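Local coordinates for TRAP solute Binding Protein (Uncultured marine bacterium, PDB 5I7I), which probably delivers aromatic acids such as 3-hydroxybenzoate, which it holds in its ligand pocket, to a TRAP transporter as its extracytoplasmic solute-binding component, at residues V26-S39 / L76-T90. Numbering follows the deposited sequence.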
loop_
_atom_site.group_PDB
_atom_site.type_symbol
_atom_site.label_atom_id
_atom_site.label_comp_id
_atom_site.label_asym_id
_atom_site.label_seq_id
_atom_site.Cartn_x
_atom_site.Cartn_y
_atom_site.Cartn_z
ATOM N N VAL A 26 -17.937 -5.682 20.467
ATOM C CA VAL A 26 -16.537 -6.011 20.275
ATOM C C VAL A 26 -16.305 -6.264 18.796
ATOM O O VAL A 26 -17.024 -7.053 18.169
ATOM C CB VAL A 26 -16.154 -7.243 21.112
ATOM C CG1 VAL A 26 -14.700 -7.641 20.829
ATOM C CG2 VAL A 26 -16.355 -6.953 22.589
ATOM N N LEU A 27 -15.297 -5.610 18.239
ATOM C CA LEU A 27 -14.904 -5.837 16.854
ATOM C C LEU A 27 -13.486 -6.382 16.807
ATOM O O LEU A 27 -12.558 -5.767 17.343
ATOM C CB LEU A 27 -14.959 -4.542 16.046
ATOM C CG LEU A 27 -16.322 -3.853 16.070
ATOM C CD1 LEU A 27 -16.237 -2.498 15.363
ATOM C CD2 LEU A 27 -17.371 -4.739 15.431
ATOM N N LYS A 28 -13.315 -7.515 16.141
ATOM C CA LYS A 28 -12.012 -8.157 16.006
ATOM C C LYS A 28 -11.291 -7.592 14.797
ATOM O O LYS A 28 -11.757 -7.751 13.662
ATOM C CB LYS A 28 -12.189 -9.662 15.816
ATOM C CG LYS A 28 -12.883 -10.372 16.960
ATOM C CD LYS A 28 -13.232 -11.813 16.602
ATOM C CE LYS A 28 -14.145 -12.428 17.626
ATOM N NZ LYS A 28 -14.706 -13.729 17.147
ATOM N N PHE A 29 -10.161 -6.934 15.034
ATOM C CA PHE A 29 -9.315 -6.422 13.972
ATOM C C PHE A 29 -8.140 -7.365 13.757
ATOM O O PHE A 29 -7.466 -7.752 14.717
ATOM C CB PHE A 29 -8.778 -5.036 14.321
ATOM C CG PHE A 29 -7.691 -4.567 13.395
ATOM C CD1 PHE A 29 -7.990 -3.943 12.184
ATOM C CD2 PHE A 29 -6.359 -4.796 13.703
ATOM C CE1 PHE A 29 -6.977 -3.556 11.340
ATOM C CE2 PHE A 29 -5.357 -4.408 12.843
ATOM C CZ PHE A 29 -5.673 -3.791 11.671
ATOM N N HIS A 30 -7.861 -7.680 12.497
ATOM C CA HIS A 30 -6.774 -8.588 12.156
ATOM C C HIS A 30 -5.884 -7.960 11.084
ATOM O O HIS A 30 -6.386 -7.360 10.132
ATOM C CB HIS A 30 -7.360 -9.917 11.648
ATOM C CG HIS A 30 -6.424 -11.071 11.764
ATOM N ND1 HIS A 30 -6.535 -12.194 10.982
ATOM C CD2 HIS A 30 -5.383 -11.301 12.601
ATOM C CE1 HIS A 30 -5.605 -13.065 11.324
ATOM N NE2 HIS A 30 -4.881 -12.540 12.298
ATOM N N SER A 31 -4.564 -8.096 11.230
ATOM C CA SER A 31 -3.648 -7.638 10.195
ATOM C C SER A 31 -2.330 -8.383 10.333
ATOM O O SER A 31 -2.094 -9.097 11.310
ATOM C CB SER A 31 -3.463 -6.130 10.276
ATOM O OG SER A 31 -2.810 -5.633 9.129
ATOM N N PHE A 32 -1.457 -8.192 9.341
ATOM C CA PHE A 32 -0.207 -8.946 9.250
ATOM C C PHE A 32 1.020 -8.267 9.865
ATOM O O PHE A 32 1.898 -8.987 10.356
ATOM C CB PHE A 32 0.110 -9.378 7.805
ATOM C CG PHE A 32 0.346 -8.236 6.858
ATOM C CD1 PHE A 32 1.608 -7.676 6.704
ATOM C CD2 PHE A 32 -0.693 -7.731 6.115
ATOM C CE1 PHE A 32 1.807 -6.600 5.838
ATOM C CE2 PHE A 32 -0.501 -6.670 5.258
ATOM C CZ PHE A 32 0.748 -6.104 5.110
ATOM N N PRO A 33 1.176 -6.941 9.837
ATOM C CA PRO A 33 2.401 -6.370 10.412
ATOM C C PRO A 33 2.442 -6.588 11.911
ATOM O O PRO A 33 1.391 -6.743 12.549
ATOM C CB PRO A 33 2.296 -4.865 10.082
ATOM C CG PRO A 33 1.342 -4.780 8.973
ATOM C CD PRO A 33 0.342 -5.865 9.268
ATOM N N PRO A 34 3.627 -6.580 12.512
ATOM C CA PRO A 34 3.705 -6.648 13.970
ATOM C C PRO A 34 3.201 -5.361 14.612
ATOM O O PRO A 34 3.041 -4.312 13.966
ATOM C CB PRO A 34 5.197 -6.861 14.229
ATOM C CG PRO A 34 5.864 -6.225 13.052
ATOM C CD PRO A 34 4.961 -6.526 11.893
ATOM N N MET A 35 2.942 -5.474 15.920
ATOM C CA MET A 35 2.356 -4.386 16.698
ATOM C C MET A 35 3.062 -3.050 16.515
ATOM O O MET A 35 2.369 -2.038 16.321
ATOM C CB MET A 35 2.315 -4.859 18.165
ATOM C CG MET A 35 1.921 -3.863 19.243
ATOM S SD MET A 35 1.842 -4.685 20.873
ATOM C CE MET A 35 0.442 -3.864 21.660
ATOM N N PRO A 36 4.398 -2.973 16.510
ATOM C CA PRO A 36 5.066 -1.663 16.364
ATOM C C PRO A 36 4.934 -1.021 14.991
ATOM O O PRO A 36 5.276 0.165 14.850
ATOM C CB PRO A 36 6.536 -1.984 16.650
ATOM C CG PRO A 36 6.529 -3.282 17.313
ATOM C CD PRO A 36 5.355 -4.048 16.817
ATOM N N ALA A 37 4.506 -1.742 13.977
ATOM C CA ALA A 37 4.430 -1.146 12.656
ATOM C C ALA A 37 3.473 0.034 12.689
ATOM O O ALA A 37 2.457 0.023 13.383
ATOM C CB ALA A 37 3.934 -2.175 11.632
ATOM N N ASN A 38 3.769 1.042 11.874
ATOM C CA ASN A 38 2.926 2.234 11.821
ATOM C C ASN A 38 1.454 1.900 11.598
ATOM O O ASN A 38 0.570 2.515 12.218
ATOM C CB ASN A 38 3.422 3.170 10.735
ATOM C CG ASN A 38 4.776 3.727 11.053
ATOM O OD1 ASN A 38 5.061 4.159 12.188
ATOM N ND2 ASN A 38 5.653 3.707 10.065
ATOM N N SER A 39 1.160 0.967 10.680
ATOM C CA SER A 39 -0.230 0.654 10.387
ATOM C C SER A 39 -1.009 0.283 11.638
ATOM O O SER A 39 -2.190 0.624 11.759
ATOM C CB SER A 39 -0.342 -0.437 9.328
ATOM O OG SER A 39 0.212 -1.651 9.785
ATOM N N LEU A 76 -6.552 -12.230 4.663
ATOM C CA LEU A 76 -7.238 -11.195 5.427
ATOM C C LEU A 76 -8.514 -10.730 4.733
ATOM O O LEU A 76 -9.551 -10.558 5.385
ATOM C CB LEU A 76 -6.299 -10.020 5.713
ATOM C CG LEU A 76 -5.194 -10.298 6.729
ATOM C CD1 LEU A 76 -4.101 -9.226 6.630
ATOM C CD2 LEU A 76 -5.780 -10.374 8.128
ATOM N N VAL A 77 -8.484 -10.541 3.415
ATOM C CA VAL A 77 -9.698 -10.100 2.723
ATOM C C VAL A 77 -10.797 -11.150 2.816
ATOM O O VAL A 77 -11.984 -10.807 2.904
ATOM C CB VAL A 77 -9.437 -9.676 1.263
ATOM C CG1 VAL A 77 -8.667 -8.377 1.211
ATOM C CG2 VAL A 77 -8.705 -10.753 0.489
ATOM N N ASP A 78 -10.440 -12.437 2.770
ATOM C CA ASP A 78 -11.458 -13.477 2.893
ATOM C C ASP A 78 -12.044 -13.485 4.292
ATOM O O ASP A 78 -13.263 -13.584 4.464
ATOM C CB ASP A 78 -10.864 -14.850 2.579
ATOM C CG ASP A 78 -10.339 -14.950 1.170
ATOM O OD1 ASP A 78 -10.863 -14.244 0.282
ATOM O OD2 ASP A 78 -9.405 -15.753 0.954
ATOM N N GLN A 79 -11.182 -13.372 5.301
ATOM C CA GLN A 79 -11.628 -13.381 6.692
ATOM C C GLN A 79 -12.625 -12.259 6.961
ATOM O O GLN A 79 -13.668 -12.476 7.594
ATOM C CB GLN A 79 -10.430 -13.263 7.625
ATOM C CG GLN A 79 -9.525 -14.478 7.604
ATOM C CD GLN A 79 -8.310 -14.309 8.469
ATOM O OE1 GLN A 79 -7.941 -13.194 8.814
ATOM N NE2 GLN A 79 -7.658 -15.409 8.803
ATOM N N VAL A 80 -12.329 -11.053 6.476
ATOM C CA VAL A 80 -13.235 -9.937 6.730
ATOM C C VAL A 80 -14.504 -10.059 5.884
ATOM O O VAL A 80 -15.599 -9.718 6.344
ATOM C CB VAL A 80 -12.527 -8.572 6.580
ATOM C CG1 VAL A 80 -12.362 -8.152 5.115
ATOM C CG2 VAL A 80 -13.306 -7.526 7.331
ATOM N N ARG A 81 -14.379 -10.549 4.644
ATOM C CA ARG A 81 -15.555 -10.719 3.791
ATOM C C ARG A 81 -16.541 -11.671 4.445
ATOM O O ARG A 81 -17.747 -11.407 4.484
ATOM C CB ARG A 81 -15.138 -11.276 2.428
ATOM C CG ARG A 81 -16.291 -11.529 1.440
ATOM C CD ARG A 81 -15.835 -12.428 0.262
ATOM N NE ARG A 81 -15.347 -13.714 0.756
ATOM C CZ ARG A 81 -14.555 -14.547 0.083
ATOM N NH1 ARG A 81 -14.154 -14.255 -1.145
ATOM N NH2 ARG A 81 -14.166 -15.684 0.643
ATOM N N ASP A 82 -16.033 -12.771 4.985
ATOM C CA ASP A 82 -16.839 -13.874 5.490
ATOM C C ASP A 82 -17.187 -13.740 6.961
ATOM O O ASP A 82 -17.944 -14.574 7.477
ATOM C CB ASP A 82 -16.102 -15.198 5.267
ATOM C CG ASP A 82 -15.907 -15.519 3.801
ATOM O OD1 ASP A 82 -16.679 -15.000 2.971
ATOM O OD2 ASP A 82 -14.975 -16.284 3.482
ATOM N N GLY A 83 -16.676 -12.727 7.640
ATOM C CA GLY A 83 -17.033 -12.518 9.028
ATOM C C GLY A 83 -16.209 -13.295 10.027
ATOM O O GLY A 83 -16.577 -13.342 11.208
ATOM N N VAL A 84 -15.133 -13.937 9.577
ATOM C CA VAL A 84 -14.192 -14.582 10.489
ATOM C C VAL A 84 -13.634 -13.558 11.461
ATOM O O VAL A 84 -13.425 -13.842 12.648
ATOM C CB VAL A 84 -13.083 -15.265 9.671
ATOM C CG1 VAL A 84 -12.033 -15.886 10.581
ATOM C CG2 VAL A 84 -13.683 -16.289 8.723
ATOM N N VAL A 85 -13.346 -12.363 10.956
ATOM C CA VAL A 85 -12.959 -11.211 11.749
ATOM C C VAL A 85 -13.833 -10.064 11.268
ATOM O O VAL A 85 -14.527 -10.169 10.264
ATOM C CB VAL A 85 -11.460 -10.865 11.590
ATOM C CG1 VAL A 85 -10.613 -12.090 11.925
ATOM C CG2 VAL A 85 -11.138 -10.344 10.183
ATOM N N ASP A 86 -13.774 -8.950 11.985
ATOM C CA ASP A 86 -14.648 -7.825 11.704
ATOM C C ASP A 86 -13.990 -6.702 10.926
ATOM O O ASP A 86 -14.676 -6.001 10.180
ATOM C CB ASP A 86 -15.166 -7.270 13.027
ATOM C CG ASP A 86 -15.961 -8.294 13.778
ATOM O OD1 ASP A 86 -16.910 -8.831 13.189
ATOM O OD2 ASP A 86 -15.607 -8.595 14.920
ATOM N N ILE A 87 -12.693 -6.486 11.094
ATOM C CA ILE A 87 -11.965 -5.395 10.443
ATOM C C ILE A 87 -10.586 -5.913 10.072
ATOM O O ILE A 87 -9.963 -6.652 10.843
ATOM C CB ILE A 87 -11.808 -4.154 11.357
ATOM C CG1 ILE A 87 -13.152 -3.712 11.939
ATOM C CG2 ILE A 87 -11.131 -2.992 10.603
ATOM C CD1 ILE A 87 -13.010 -2.630 12.991
ATOM N N VAL A 88 -10.092 -5.512 8.897
ATOM C CA VAL A 88 -8.715 -5.795 8.513
ATOM C C VAL A 88 -8.076 -4.563 7.905
ATOM O O VAL A 88 -8.742 -3.678 7.367
ATOM C CB VAL A 88 -8.554 -6.989 7.558
ATOM C CG1 VAL A 88 -9.148 -8.236 8.195
ATOM C CG2 VAL A 88 -9.176 -6.689 6.221
ATOM N N TRP A 89 -6.742 -4.535 7.996
ATOM C CA TRP A 89 -5.896 -3.657 7.198
ATOM C C TRP A 89 -4.979 -4.557 6.393
ATOM O O TRP A 89 -4.333 -5.449 6.950
ATOM C CB TRP A 89 -5.092 -2.710 8.085
ATOM C CG TRP A 89 -4.228 -1.729 7.313
ATOM C CD1 TRP A 89 -4.570 -0.473 6.946
ATOM C CD2 TRP A 89 -2.886 -1.927 6.865
ATOM N NE1 TRP A 89 -3.537 0.126 6.274
ATOM C CE2 TRP A 89 -2.489 -0.746 6.214
ATOM C CE3 TRP A 89 -1.983 -2.984 6.944
ATOM C CZ2 TRP A 89 -1.223 -0.588 5.659
ATOM C CZ3 TRP A 89 -0.739 -2.837 6.373
ATOM C CH2 TRP A 89 -0.369 -1.651 5.740
ATOM N N THR A 90 -4.937 -4.352 5.079
ATOM C CA THR A 90 -4.105 -5.220 4.266
ATOM C C THR A 90 -3.680 -4.502 2.990
ATOM O O THR A 90 -4.025 -3.346 2.759
ATOM C CB THR A 90 -4.851 -6.524 3.986
ATOM O OG1 THR A 90 -3.927 -7.438 3.393
ATOM C CG2 THR A 90 -6.043 -6.301 3.067
HETATM O O HOH W 1 -16.978 -9.830 16.748
#
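Trp89 and Ser39 mark the tight end of this contact: Ser39 CB stands 3.5 Å from the centroid of the six-membered ring of Trp89, only 2° off its normal, a CH-pi contact over the face. Ser31 OG lies at the indole edge and hydrogen-bonds to Trp89 O at 2.7 Å. Phe32 CZ meets Trp89 CZ3 at 3.8 Å, the rings oblique; both residues touch the bound 3-hydroxybenzoate, so the pair probably helps shape the pocket wall. Parallel pairing follows: His30 N donates to Ile87 O and Ile87 N to Lys28 O, which also accepts from Asp86 N, just before the strand. On the sheet face of His30, its ND1 donates a hydrogen bond to Gln79 OE1 (2.8 Å), near the ring plane; CG anti to the backbone N (chi1 -158°) directs the imidazole to helix 76-82, where Leu76 CD2 packs 3.5 Å from ND1. The looser side lies at exposed Lys28, whose NZ remains 5.7 Å from Asp86 OD2. OD2 instead accepts the backbone N-H of Lys28 through its anti lone pair (N-H...O 175°), and a water links it to Val26 O. Strand 25-31 runs between parallel strands 59-64 and 87-91, and Phe240 of antiparallel strand 237-243 packs on Phe29 and Ile87.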